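Local coordinates for S-adenosylmethionine dependent methyltransferase (Mesorhizobium loti, PDB 3BKW), which probably transfers methyl groups from S-adenosylmethionine to an acceptor whose identity is not established, at residues R46-G51 against L70-S75; F57-H62 against I91-A96; D99-P104 against R128-A133; F108-S113 against H139-T144. All coordinates share one frame; numbering follows the deposited sequence.

Contact 1: residues R46-G51 against L70-S75; sequences RIVDLG and LGLDLS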
# COMPACT_ATOMS: atom_id res chain seq x y z
N ARG A 46 11.71 -0.06 -25.30
CA ARG A 46 10.46 -0.15 -26.04
C ARG A 46 9.41 0.15 -24.96
O ARG A 46 9.38 -0.53 -23.93
CB ARG A 46 10.26 -1.53 -26.60
CG ARG A 46 11.38 -1.95 -27.57
CD ARG A 46 11.27 -3.42 -27.86
NE ARG A 46 11.54 -4.18 -26.64
CZ ARG A 46 11.22 -5.46 -26.45
NH1 ARG A 46 10.66 -6.21 -27.40
NH2 ARG A 46 11.49 -6.02 -25.28
N ILE A 47 8.59 1.17 -25.20
CA ILE A 47 7.64 1.67 -24.21
C ILE A 47 6.23 1.77 -24.74
O ILE A 47 6.03 2.16 -25.90
CB ILE A 47 8.08 3.09 -23.73
CG1 ILE A 47 9.54 3.09 -23.25
CG2 ILE A 47 7.14 3.63 -22.63
CD1 ILE A 47 10.10 4.46 -22.83
N VAL A 48 5.25 1.41 -23.90
CA VAL A 48 3.84 1.62 -24.23
C VAL A 48 3.26 2.58 -23.18
O VAL A 48 3.49 2.40 -21.99
CB VAL A 48 3.02 0.31 -24.37
CG1 VAL A 48 3.05 -0.54 -23.09
CG2 VAL A 48 1.58 0.62 -24.79
N ASP A 49 2.52 3.59 -23.66
CA ASP A 49 1.86 4.59 -22.83
C ASP A 49 0.38 4.34 -22.91
O ASP A 49 -0.22 4.54 -23.96
CB ASP A 49 2.22 6.00 -23.32
CG ASP A 49 1.63 7.09 -22.47
OD1 ASP A 49 0.82 6.80 -21.58
OD2 ASP A 49 2.02 8.25 -22.66
N LEU A 50 -0.21 3.86 -21.81
CA LEU A 50 -1.63 3.52 -21.75
C LEU A 50 -2.44 4.73 -21.30
O LEU A 50 -2.38 5.11 -20.12
CB LEU A 50 -1.87 2.32 -20.82
CG LEU A 50 -1.07 1.04 -21.06
CD1 LEU A 50 -1.28 0.02 -19.96
CD2 LEU A 50 -1.40 0.45 -22.40
N GLY A 51 -3.17 5.33 -22.24
CA GLY A 51 -3.98 6.55 -21.99
C GLY A 51 -3.04 7.72 -22.17
O GLY A 51 -2.89 8.57 -21.28
N LEU A 70 4.85 3.44 -28.13
CA LEU A 70 3.49 3.22 -28.62
C LEU A 70 2.57 3.95 -27.64
O LEU A 70 2.51 3.59 -26.46
CB LEU A 70 3.13 1.73 -28.67
CG LEU A 70 1.67 1.39 -29.04
CD1 LEU A 70 1.29 1.92 -30.45
CD2 LEU A 70 1.46 -0.11 -28.94
N GLY A 71 1.90 4.99 -28.13
CA GLY A 71 0.95 5.77 -27.33
C GLY A 71 -0.45 5.33 -27.69
O GLY A 71 -0.82 5.38 -28.86
N LEU A 72 -1.22 4.92 -26.68
CA LEU A 72 -2.60 4.46 -26.87
C LEU A 72 -3.60 5.34 -26.15
O LEU A 72 -3.41 5.66 -24.98
CB LEU A 72 -2.74 3.04 -26.36
CG LEU A 72 -1.81 1.99 -26.97
CD1 LEU A 72 -2.15 0.59 -26.38
CD2 LEU A 72 -1.90 1.97 -28.49
N ASP A 73 -4.69 5.69 -26.84
CA ASP A 73 -5.77 6.49 -26.26
C ASP A 73 -7.07 6.18 -27.03
O ASP A 73 -7.02 5.70 -28.15
CB ASP A 73 -5.41 7.99 -26.34
CG ASP A 73 -6.17 8.83 -25.32
OD1 ASP A 73 -5.63 9.06 -24.22
OD2 ASP A 73 -7.32 9.22 -25.62
N LEU A 74 -8.20 6.41 -26.39
CA LEU A 74 -9.51 6.16 -27.01
C LEU A 74 -9.89 7.26 -28.01
O LEU A 74 -10.57 6.97 -28.97
CB LEU A 74 -10.59 6.04 -25.93
CG LEU A 74 -11.99 5.55 -26.37
CD1 LEU A 74 -11.96 4.14 -26.98
CD2 LEU A 74 -12.91 5.56 -25.16
N SER A 75 -9.41 8.48 -27.79
CA SER A 75 -9.76 9.65 -28.63
C SER A 75 -8.90 9.80 -29.88
O SER A 75 -7.73 10.16 -29.79
CB SER A 75 -9.66 10.94 -27.79
OG SER A 75 -9.94 12.07 -28.59
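Val48 and Leu50 press against Leu72 on one face of the parallel strand pair 46-50 and 68-73. In Val48 a chi1 of 58° leaves CG1 between the backbone N and the carbonyl carbon and sends CG2, anti to the N, toward the neighbouring strand, 4.1 Å from Leu72 CD1. Val48 CG2 also lies 4.2 Å from Leu70 CD2. The side chains of Leu50 and Leu72 run alongside each other in the same direction, Leu50 CD2 being 4.1 Å from Leu72 CD1. Branched aliphatic residues suit this buried face, which the loop residue Leu101 also touches. Asp49, bridged to Gly71, points to the reverse face, where Cys58 and Phe57 of helix 56-63 pack on it. The backbones are joined by nearly straight bonds, such as Leu72 N to Asp49 O at 2.9 Å. The last, Gly51 N to Leu72 O, bends to 135° as the first strand ends; Gly51 has a positive phi, a backbone shape glycine adopts easily. Past this close-packed part the contact opens at the partly exposed Gly51 and Asp73, with Asp73 OD1 3.6 Å from Gly51 C. Asp73 OD1 accepts from the amide of Gly53, while Asp73 OD2 takes Ser75 N at 3.1 Å on its anti lone pair, forming an Asx turn. With an alanine in place of Asp73, the amides of Gly53 and Ser75 would probably lose their carboxylate acceptor. A first strand running into a glycine-rich loop, beside a second strand ending in an acidic residue, is the Rossmann-like signature of class I methyltransferases, in whose relatives that acid commonly meets the cofactor ribose.

Contact 2: residues F57-H62 against I91-A96; sequences FCRWAH and ITYERA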
# COMPACT_ATOMS: atom_id res chain seq x y z
N PHE A 57 4.07 12.36 -22.26
CA PHE A 57 5.03 11.36 -21.81
C PHE A 57 5.74 10.71 -23.01
O PHE A 57 6.95 10.44 -22.92
CB PHE A 57 4.39 10.28 -20.91
CG PHE A 57 5.32 9.15 -20.62
CD1 PHE A 57 6.27 9.26 -19.62
CD2 PHE A 57 5.29 8.00 -21.41
CE1 PHE A 57 7.18 8.21 -19.37
CE2 PHE A 57 6.18 6.95 -21.17
CZ PHE A 57 7.13 7.06 -20.14
N CYS A 58 4.99 10.43 -24.08
CA CYS A 58 5.55 9.81 -25.29
C CYS A 58 6.72 10.63 -25.83
O CYS A 58 7.79 10.07 -26.11
CB CYS A 58 4.48 9.65 -26.38
SG CYS A 58 3.21 8.47 -25.93
N ARG A 59 6.52 11.95 -25.94
CA ARG A 59 7.57 12.85 -26.38
C ARG A 59 8.73 12.94 -25.39
O ARG A 59 9.88 12.94 -25.81
CB ARG A 59 7.04 14.25 -26.72
CG ARG A 59 6.19 14.26 -28.00
CD ARG A 59 5.79 15.66 -28.41
NE ARG A 59 4.87 16.28 -27.47
CZ ARG A 59 3.58 15.96 -27.34
NH1 ARG A 59 3.01 15.02 -28.09
NH2 ARG A 59 2.84 16.59 -26.43
N TRP A 60 8.43 12.99 -24.10
CA TRP A 60 9.48 12.98 -23.07
C TRP A 60 10.35 11.73 -23.20
O TRP A 60 11.58 11.82 -23.19
CB TRP A 60 8.88 13.09 -21.64
CG TRP A 60 9.92 12.97 -20.55
CD1 TRP A 60 10.61 13.99 -19.99
CD2 TRP A 60 10.40 11.77 -19.94
NE1 TRP A 60 11.49 13.50 -19.06
CE2 TRP A 60 11.40 12.14 -19.02
CE3 TRP A 60 10.10 10.41 -20.09
CZ2 TRP A 60 12.08 11.21 -18.21
CZ3 TRP A 60 10.77 9.47 -19.30
CH2 TRP A 60 11.76 9.88 -18.38
N ALA A 61 9.71 10.57 -23.34
CA ALA A 61 10.43 9.30 -23.44
C ALA A 61 11.31 9.26 -24.68
O ALA A 61 12.47 8.80 -24.61
CB ALA A 61 9.45 8.13 -23.44
N HIS A 62 10.77 9.71 -25.81
CA HIS A 62 11.55 9.80 -27.05
C HIS A 62 12.75 10.75 -26.87
O HIS A 62 13.88 10.40 -27.21
CB HIS A 62 10.68 10.27 -28.23
CG HIS A 62 11.44 10.36 -29.52
ND1 HIS A 62 11.68 9.27 -30.32
CD2 HIS A 62 12.07 11.40 -30.11
CE1 HIS A 62 12.39 9.64 -31.37
NE2 HIS A 62 12.63 10.93 -31.27
N ILE A 91 7.80 7.24 -32.45
CA ILE A 91 6.54 7.25 -31.69
C ILE A 91 5.38 6.90 -32.62
O ILE A 91 5.17 7.58 -33.63
CB ILE A 91 6.22 8.61 -31.03
CG1 ILE A 91 7.41 9.11 -30.20
CG2 ILE A 91 4.96 8.46 -30.16
CD1 ILE A 91 7.13 10.44 -29.49
N THR A 92 4.64 5.85 -32.28
CA THR A 92 3.44 5.41 -32.99
C THR A 92 2.26 5.66 -32.07
O THR A 92 2.33 5.33 -30.88
CB THR A 92 3.50 3.92 -33.34
OG1 THR A 92 4.58 3.70 -34.25
CG2 THR A 92 2.18 3.43 -33.97
N TYR A 93 1.19 6.26 -32.61
CA TYR A 93 -0.06 6.48 -31.86
C TYR A 93 -1.14 5.63 -32.47
O TYR A 93 -1.27 5.59 -33.69
CB TYR A 93 -0.47 7.94 -31.89
CG TYR A 93 0.45 8.84 -31.10
CD1 TYR A 93 0.36 8.91 -29.71
CD2 TYR A 93 1.44 9.59 -31.74
CE1 TYR A 93 1.23 9.74 -28.97
CE2 TYR A 93 2.31 10.41 -31.01
CZ TYR A 93 2.19 10.48 -29.62
OH TYR A 93 3.04 11.30 -28.90
N GLU A 94 -1.88 4.91 -31.63
CA GLU A 94 -2.99 4.06 -32.10
C GLU A 94 -4.17 4.20 -31.18
O GLU A 94 -4.00 4.34 -29.97
CB GLU A 94 -2.58 2.59 -32.17
CG GLU A 94 -1.48 2.27 -33.17
CD GLU A 94 -1.17 0.77 -33.26
OE1 GLU A 94 -1.70 -0.02 -32.45
OE2 GLU A 94 -0.36 0.38 -34.14
N ARG A 95 -5.37 4.14 -31.75
CA ARG A 95 -6.59 4.23 -30.97
C ARG A 95 -6.79 2.88 -30.27
O ARG A 95 -6.57 1.83 -30.87
CB ARG A 95 -7.79 4.59 -31.86
CG ARG A 95 -9.01 5.01 -31.07
CD ARG A 95 -10.22 5.20 -31.95
NE ARG A 95 -11.46 5.24 -31.18
CZ ARG A 95 -12.08 4.18 -30.64
NH1 ARG A 95 -11.58 2.94 -30.73
NH2 ARG A 95 -13.22 4.37 -29.96
N ALA A 96 -7.14 2.93 -28.98
CA ALA A 96 -7.38 1.71 -28.20
C ALA A 96 -8.32 1.97 -27.04
O ALA A 96 -8.36 3.07 -26.50
CB ALA A 96 -6.08 1.14 -27.68
O HOH W 1 3.96 13.20 -30.40
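The Tyr93 ring and the Arg59 guanidinium lie near each other, their planes 42° apart and their side chains crossing at about a right angle. A water occupies the edge of the guanidinium, in its plane, accepting from Arg59 NH1 at 3.1 Å and from Tyr93 OH at 2.6 Å. Cys58 SG approaches the tyrosine ring obliquely, 60° off its normal, and sits 5.0 Å from the centroid of the Tyr93 ring. A chi1 of -67° sets the sulfur beside its own backbone N, where Cys58 SG comes 3.8 Å from Tyr93 CE1. Cys58 CB is 3.3 Å from Tyr93 OH. The His62 ring likewise has Ile91 CG1 only obliquely beside it. Ile91 fills the remaining interface: Ile91 CD1 reaches 3.5 Å from Cys58 O and 3.8 Å from His62 CB, while Ile91 CG2 lies 4.0 Å from Cys58 CB. A slender cysteine lets helix 56-63 settle close to strand 91-95, the outermost strand at this end of the sheet, which it crosses almost antiparallel at 161°. Leu79 and Ala82 of helix 76-84 also touch Tyr93, so the ring meets two helices. Arg59 has further partners in Phe54, a hydrogen bond to its carbonyl and a cation-pi contact with its ring. Helix and strand share no direct hydrogen bond; because phenol and guanidinium both donate to one water, that water probably helps fix their relative positions.

Contact 3: residues D99-P104 against R128-A133; sequences DKLHLP and RTVHQA. With EDO (1,2-ethanediol), chain E.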
# COMPACT_ATOMS: atom_id res chain seq x y z
N ASP A 99 -10.35 -0.91 -21.68
CA ASP A 99 -11.24 -1.97 -21.18
C ASP A 99 -11.20 -3.23 -22.04
O ASP A 99 -11.63 -4.28 -21.57
CB ASP A 99 -12.70 -1.50 -21.10
CG ASP A 99 -12.91 -0.46 -20.05
OD1 ASP A 99 -12.49 -0.68 -18.89
OD2 ASP A 99 -13.56 0.57 -20.34
N LYS A 100 -10.74 -3.12 -23.29
CA LYS A 100 -10.65 -4.25 -24.24
C LYS A 100 -9.23 -4.28 -24.83
O LYS A 100 -9.05 -4.55 -26.02
CB LYS A 100 -11.68 -4.06 -25.36
CG LYS A 100 -13.12 -3.85 -24.90
CD LYS A 100 -14.03 -3.62 -26.10
N LEU A 101 -8.24 -4.04 -23.98
CA LEU A 101 -6.86 -3.91 -24.42
C LEU A 101 -6.21 -5.22 -24.87
O LEU A 101 -6.31 -6.24 -24.19
CB LEU A 101 -6.00 -3.33 -23.28
CG LEU A 101 -4.50 -3.06 -23.52
CD1 LEU A 101 -4.30 -1.92 -24.52
CD2 LEU A 101 -3.76 -2.77 -22.20
N HIS A 102 -5.56 -5.14 -26.03
CA HIS A 102 -4.77 -6.23 -26.58
C HIS A 102 -3.39 -5.65 -26.86
O HIS A 102 -3.26 -4.54 -27.36
CB HIS A 102 -5.45 -6.82 -27.82
CG HIS A 102 -6.76 -7.48 -27.52
ND1 HIS A 102 -7.96 -6.82 -27.57
CD2 HIS A 102 -7.04 -8.75 -27.12
CE1 HIS A 102 -8.94 -7.65 -27.24
NE2 HIS A 102 -8.41 -8.82 -26.97
N LEU A 103 -2.35 -6.40 -26.48
CA LEU A 103 -0.97 -5.99 -26.70
C LEU A 103 -0.19 -7.20 -27.19
O LEU A 103 -0.45 -8.32 -26.72
CB LEU A 103 -0.32 -5.43 -25.42
CG LEU A 103 -0.76 -4.06 -24.89
CD1 LEU A 103 -0.03 -3.76 -23.56
CD2 LEU A 103 -0.48 -2.96 -25.90
N PRO A 104 0.77 -6.99 -28.12
CA PRO A 104 1.60 -8.09 -28.57
C PRO A 104 2.51 -8.56 -27.44
O PRO A 104 2.99 -7.75 -26.64
CB PRO A 104 2.41 -7.48 -29.72
CG PRO A 104 2.44 -6.06 -29.44
CD PRO A 104 1.14 -5.73 -28.82
N ARG A 128 -2.95 -8.37 -16.42
CA ARG A 128 -2.50 -9.61 -17.08
C ARG A 128 -2.04 -9.35 -18.51
O ARG A 128 -1.05 -9.93 -18.96
CB ARG A 128 -3.56 -10.69 -17.04
CG ARG A 128 -3.88 -11.13 -15.61
CD ARG A 128 -4.90 -12.25 -15.59
NE ARG A 128 -6.24 -11.96 -16.16
CZ ARG A 128 -7.32 -11.58 -15.47
NH1 ARG A 128 -7.28 -11.37 -14.16
NH2 ARG A 128 -8.48 -11.39 -16.11
N THR A 129 -2.74 -8.46 -19.20
CA THR A 129 -2.39 -8.07 -20.56
C THR A 129 -1.05 -7.35 -20.60
O THR A 129 -0.19 -7.66 -21.44
CB THR A 129 -3.52 -7.22 -21.17
OG1 THR A 129 -4.68 -8.06 -21.30
CG2 THR A 129 -3.17 -6.69 -22.55
N VAL A 130 -0.86 -6.42 -19.67
CA VAL A 130 0.42 -5.71 -19.57
C VAL A 130 1.54 -6.69 -19.21
O VAL A 130 2.62 -6.63 -19.80
CB VAL A 130 0.32 -4.50 -18.60
CG1 VAL A 130 1.72 -3.87 -18.34
CG2 VAL A 130 -0.64 -3.44 -19.16
N HIS A 131 1.28 -7.61 -18.28
CA HIS A 131 2.30 -8.59 -17.88
C HIS A 131 2.82 -9.38 -19.09
O HIS A 131 4.03 -9.47 -19.28
CB HIS A 131 1.77 -9.52 -16.78
CG HIS A 131 2.79 -10.50 -16.28
ND1 HIS A 131 2.98 -11.73 -16.88
CD2 HIS A 131 3.64 -10.45 -15.23
CE1 HIS A 131 3.92 -12.39 -16.22
NE2 HIS A 131 4.33 -11.64 -15.22
N GLN A 132 1.92 -9.92 -19.91
CA GLN A 132 2.36 -10.70 -21.10
C GLN A 132 3.06 -9.87 -22.19
O GLN A 132 3.88 -10.40 -22.94
CB GLN A 132 1.23 -11.57 -21.67
CG GLN A 132 0.03 -10.87 -22.27
CD GLN A 132 0.23 -10.39 -23.70
OE1 GLN A 132 0.65 -11.16 -24.57
NE2 GLN A 132 -0.11 -9.13 -23.95
N ALA A 133 2.71 -8.58 -22.27
CA ALA A 133 3.31 -7.64 -23.22
C ALA A 133 4.74 -7.26 -22.83
O ALA A 133 5.52 -6.87 -23.70
CB ALA A 133 2.45 -6.37 -23.34
C1 EDO E . -11.20 -10.54 -13.07
O1 EDO E . -10.15 -10.05 -13.91
C2 EDO E . -10.97 -12.02 -12.76
O2 EDO E . -9.68 -12.26 -12.17
O HOH W 2 -5.50 -8.93 -23.85
O HOH W 3 -6.85 -6.48 -21.51
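Leu103 and Ala133 form the apolar centre, with Ala133 CB 3.6 Å from Leu103 CB and equally near its CD1 methyl. The small alanine lets the loop draw in against the last turn of helix 123-133. Beside it Thr129 CG2 lies 4.0 Å from Leu101 CD2, the two side chains crossing at a slant. Val130 CG2 stands more loosely, 4.4 Å from Leu101 CD2. Leu101, Leu103 and Val130 also reach Leu50 or Leu72, so loop and helix together cover one face of the central sheet in this Rossmann-like fold, the helix being the link between parallel strands 108-114 and 138-145. Thr129 has a mixed role. Its chi1 of -65° turns CG2 to the leucines and OG1 to the helix carbonyl of Arg125 and to two waters. Each of those waters donates to Leu101 O, so the carbonyl is tied to the threonine by two bridges. Farther along, Gln132 folds back on itself, bent at chi2 (82°), and its amide nitrogen serves both segments. Gln132 NE2 donates to Leu103 O at 2.9 Å, from well above the carbonyl plane, and also to Thr129 O at 2.9 Å, on a lone pair in the carbonyl plane. Thr129 O receives Ala133 N besides. A leucine in place of Gln132 would remove the amide, and Leu103 O would probably lose its direct tie to the helix and Thr129 O one of its donors, leaving the loop freer to shift. At the outer end Pro104 O lies 3.4 Å from Ala133 CA, a CA-H...O contact.

Contact 4: residues F108-S113 against H139-T144; sequences FDLAYS and HFVFST. With EDO (1,2-ethanediol), chain F.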
# COMPACT_ATOMS: atom_id res chain seq x y z
N PHE A 108 7.49 -5.04 -25.07
CA PHE A 108 7.84 -3.80 -24.36
C PHE A 108 8.70 -4.04 -23.15
O PHE A 108 8.62 -5.08 -22.52
CB PHE A 108 6.57 -3.04 -23.97
CG PHE A 108 5.74 -2.68 -25.14
CD1 PHE A 108 6.04 -1.55 -25.90
CD2 PHE A 108 4.69 -3.50 -25.55
CE1 PHE A 108 5.30 -1.23 -27.02
CE2 PHE A 108 3.93 -3.17 -26.66
CZ PHE A 108 4.24 -2.03 -27.41
N ASP A 109 9.55 -3.08 -22.85
CA ASP A 109 10.40 -3.10 -21.66
C ASP A 109 9.75 -2.32 -20.53
O ASP A 109 10.09 -2.54 -19.36
CB ASP A 109 11.75 -2.48 -21.98
CG ASP A 109 12.44 -3.18 -23.11
OD1 ASP A 109 12.75 -4.37 -22.93
OD2 ASP A 109 12.64 -2.55 -24.17
N LEU A 110 8.88 -1.36 -20.87
CA LEU A 110 8.21 -0.50 -19.90
C LEU A 110 6.80 -0.20 -20.35
O LEU A 110 6.59 0.14 -21.50
CB LEU A 110 8.97 0.84 -19.78
CG LEU A 110 8.37 1.99 -18.95
CD1 LEU A 110 8.18 1.56 -17.49
CD2 LEU A 110 9.20 3.25 -19.07
N ALA A 111 5.85 -0.34 -19.43
CA ALA A 111 4.49 0.12 -19.61
C ALA A 111 4.28 1.28 -18.63
O ALA A 111 4.63 1.18 -17.45
CB ALA A 111 3.48 -1.00 -19.38
N TYR A 112 3.79 2.39 -19.14
CA TYR A 112 3.51 3.60 -18.37
C TYR A 112 2.05 3.99 -18.51
O TYR A 112 1.49 3.84 -19.57
CB TYR A 112 4.37 4.74 -18.88
CG TYR A 112 4.11 6.11 -18.27
CD1 TYR A 112 4.77 6.50 -17.09
CD2 TYR A 112 3.20 7.01 -18.85
CE1 TYR A 112 4.54 7.78 -16.53
CE2 TYR A 112 2.97 8.28 -18.29
CZ TYR A 112 3.65 8.66 -17.14
OH TYR A 112 3.40 9.94 -16.63
N SER A 113 1.47 4.52 -17.44
CA SER A 113 0.11 5.05 -17.50
C SER A 113 -0.13 6.12 -16.46
O SER A 113 0.04 5.88 -15.27
CB SER A 113 -0.90 3.93 -17.31
OG SER A 113 -2.22 4.43 -17.49
N HIS A 139 9.07 -3.35 -16.59
CA HIS A 139 8.33 -2.63 -15.55
C HIS A 139 7.02 -2.04 -16.02
O HIS A 139 6.83 -1.80 -17.19
CB HIS A 139 9.16 -1.51 -14.94
CG HIS A 139 10.35 -1.99 -14.16
ND1 HIS A 139 11.58 -2.20 -14.74
CD2 HIS A 139 10.48 -2.30 -12.85
CE1 HIS A 139 12.42 -2.63 -13.82
NE2 HIS A 139 11.78 -2.70 -12.66
N PHE A 140 6.12 -1.85 -15.06
CA PHE A 140 4.83 -1.20 -15.24
C PHE A 140 4.78 -0.12 -14.16
O PHE A 140 4.83 -0.46 -12.98
CB PHE A 140 3.70 -2.21 -15.12
CG PHE A 140 2.31 -1.66 -15.32
CD1 PHE A 140 2.03 -0.51 -16.08
CD2 PHE A 140 1.23 -2.39 -14.82
CE1 PHE A 140 0.72 -0.06 -16.28
CE2 PHE A 140 -0.07 -1.95 -15.04
CZ PHE A 140 -0.32 -0.80 -15.76
N VAL A 141 4.74 1.14 -14.57
CA VAL A 141 4.75 2.27 -13.67
C VAL A 141 3.53 3.11 -13.98
O VAL A 141 3.31 3.53 -15.12
CB VAL A 141 6.04 3.09 -13.84
CG1 VAL A 141 6.04 4.32 -12.93
CG2 VAL A 141 7.26 2.23 -13.57
N PHE A 142 2.67 3.32 -12.98
CA PHE A 142 1.45 4.04 -13.20
C PHE A 142 0.94 4.83 -12.02
O PHE A 142 1.27 4.53 -10.86
CB PHE A 142 0.36 3.05 -13.69
CG PHE A 142 -0.08 2.02 -12.66
CD1 PHE A 142 -1.18 2.27 -11.84
CD2 PHE A 142 0.59 0.79 -12.51
CE1 PHE A 142 -1.63 1.32 -10.90
CE2 PHE A 142 0.15 -0.18 -11.56
CZ PHE A 142 -0.97 0.11 -10.75
N SER A 143 0.13 5.85 -12.33
CA SER A 143 -0.53 6.67 -11.34
C SER A 143 -2.02 6.52 -11.48
O SER A 143 -2.55 6.35 -12.59
CB SER A 143 -0.15 8.13 -11.47
OG SER A 143 -0.50 8.63 -12.75
N THR A 144 -2.70 6.54 -10.34
CA THR A 144 -4.15 6.53 -10.27
C THR A 144 -4.58 7.45 -9.13
O THR A 144 -3.79 7.81 -8.28
CB THR A 144 -4.74 5.10 -10.00
OG1 THR A 144 -4.09 4.51 -8.85
CG2 THR A 144 -4.54 4.17 -11.21
C1 EDO F . 12.99 -5.50 -19.76
O1 EDO F . 13.36 -6.00 -21.04
C2 EDO F . 14.22 -4.91 -19.08
O2 EDO F . 14.57 -3.64 -19.67
O HOH W 4 11.97 -1.65 -17.39
O HOH W 5 -3.17 4.94 -14.88
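Asp109 O receives the amide of His139 at 3.1 Å, opening the backbone hydrogen bonding of a parallel strand pair. The same carbonyl also accepts from a water that lies in the plane of the His139 ring, 2.7 Å from His139 ND1. His139 NE2 is bonded to Glu209, and the Asp109 carboxylate forms a salt bridge with Arg46, so polar residues mark this end. Leu110 then turns into the sheet face it shares with Val141, Leu110 CD1 lying 4.1 Å from Val141 CG2. Ala111 projects to the reverse face, where Ala111 CB meets Phe140 CD1 at 3.6 Å; a methyl suits a place that the phenylalanine already crowds. Ala111 O takes Val141 N and also stands in the plane of the Phe140 ring, at its edge. One face of that ring is covered by Phe142, whose CD2 lies 3.6 Å above the plane of Phe140, over the ring centre. The chi1 of Phe142, 67°, folds its ring back over this neighbour. Tyr112 returns to the Leu110 face and stacks on Phe57, while Tyr112 CA lies 3.3 Å from Val141 O in a CA-H...O contact. Ser113 closes the segment with a small polar side chain: its OG is bonded to Leu50 O, and a water donates to both Ser113 OG and Ser143 O. Helix 123-133 covers the Ala111 and Phe140 face, helix 32-38 the Tyr112 and Val141 face. Such a helix-flanked parallel pair, the fourth and fifth strands in the order 3-2-1-4-5-7-6, belongs to the class I methyltransferase fold.

In the fold
Contacts 1 and 4 are built into the same sheet, since strand 46-50 neighbours strand 108-114; their centres lie about 10 Å apart, and Leu50 N is 2.8 Å from Tyr112 O. Contact 2 adds the outer strand 91-95 and the helix on the Asp49 face, its centre about 6 Å from that of contact 1. Contact 3 closes the reverse face, where Val130 CG2 lies 3.6 Å from Leu50 CD1; the centres of contacts 2 and 3 are about 17 Å apart. In related methyltransferases S-adenosylmethionine sits at the C-terminal strand ends, which would place Asp49-Gly51 and Asp73 of contact 1 near the probable pocket.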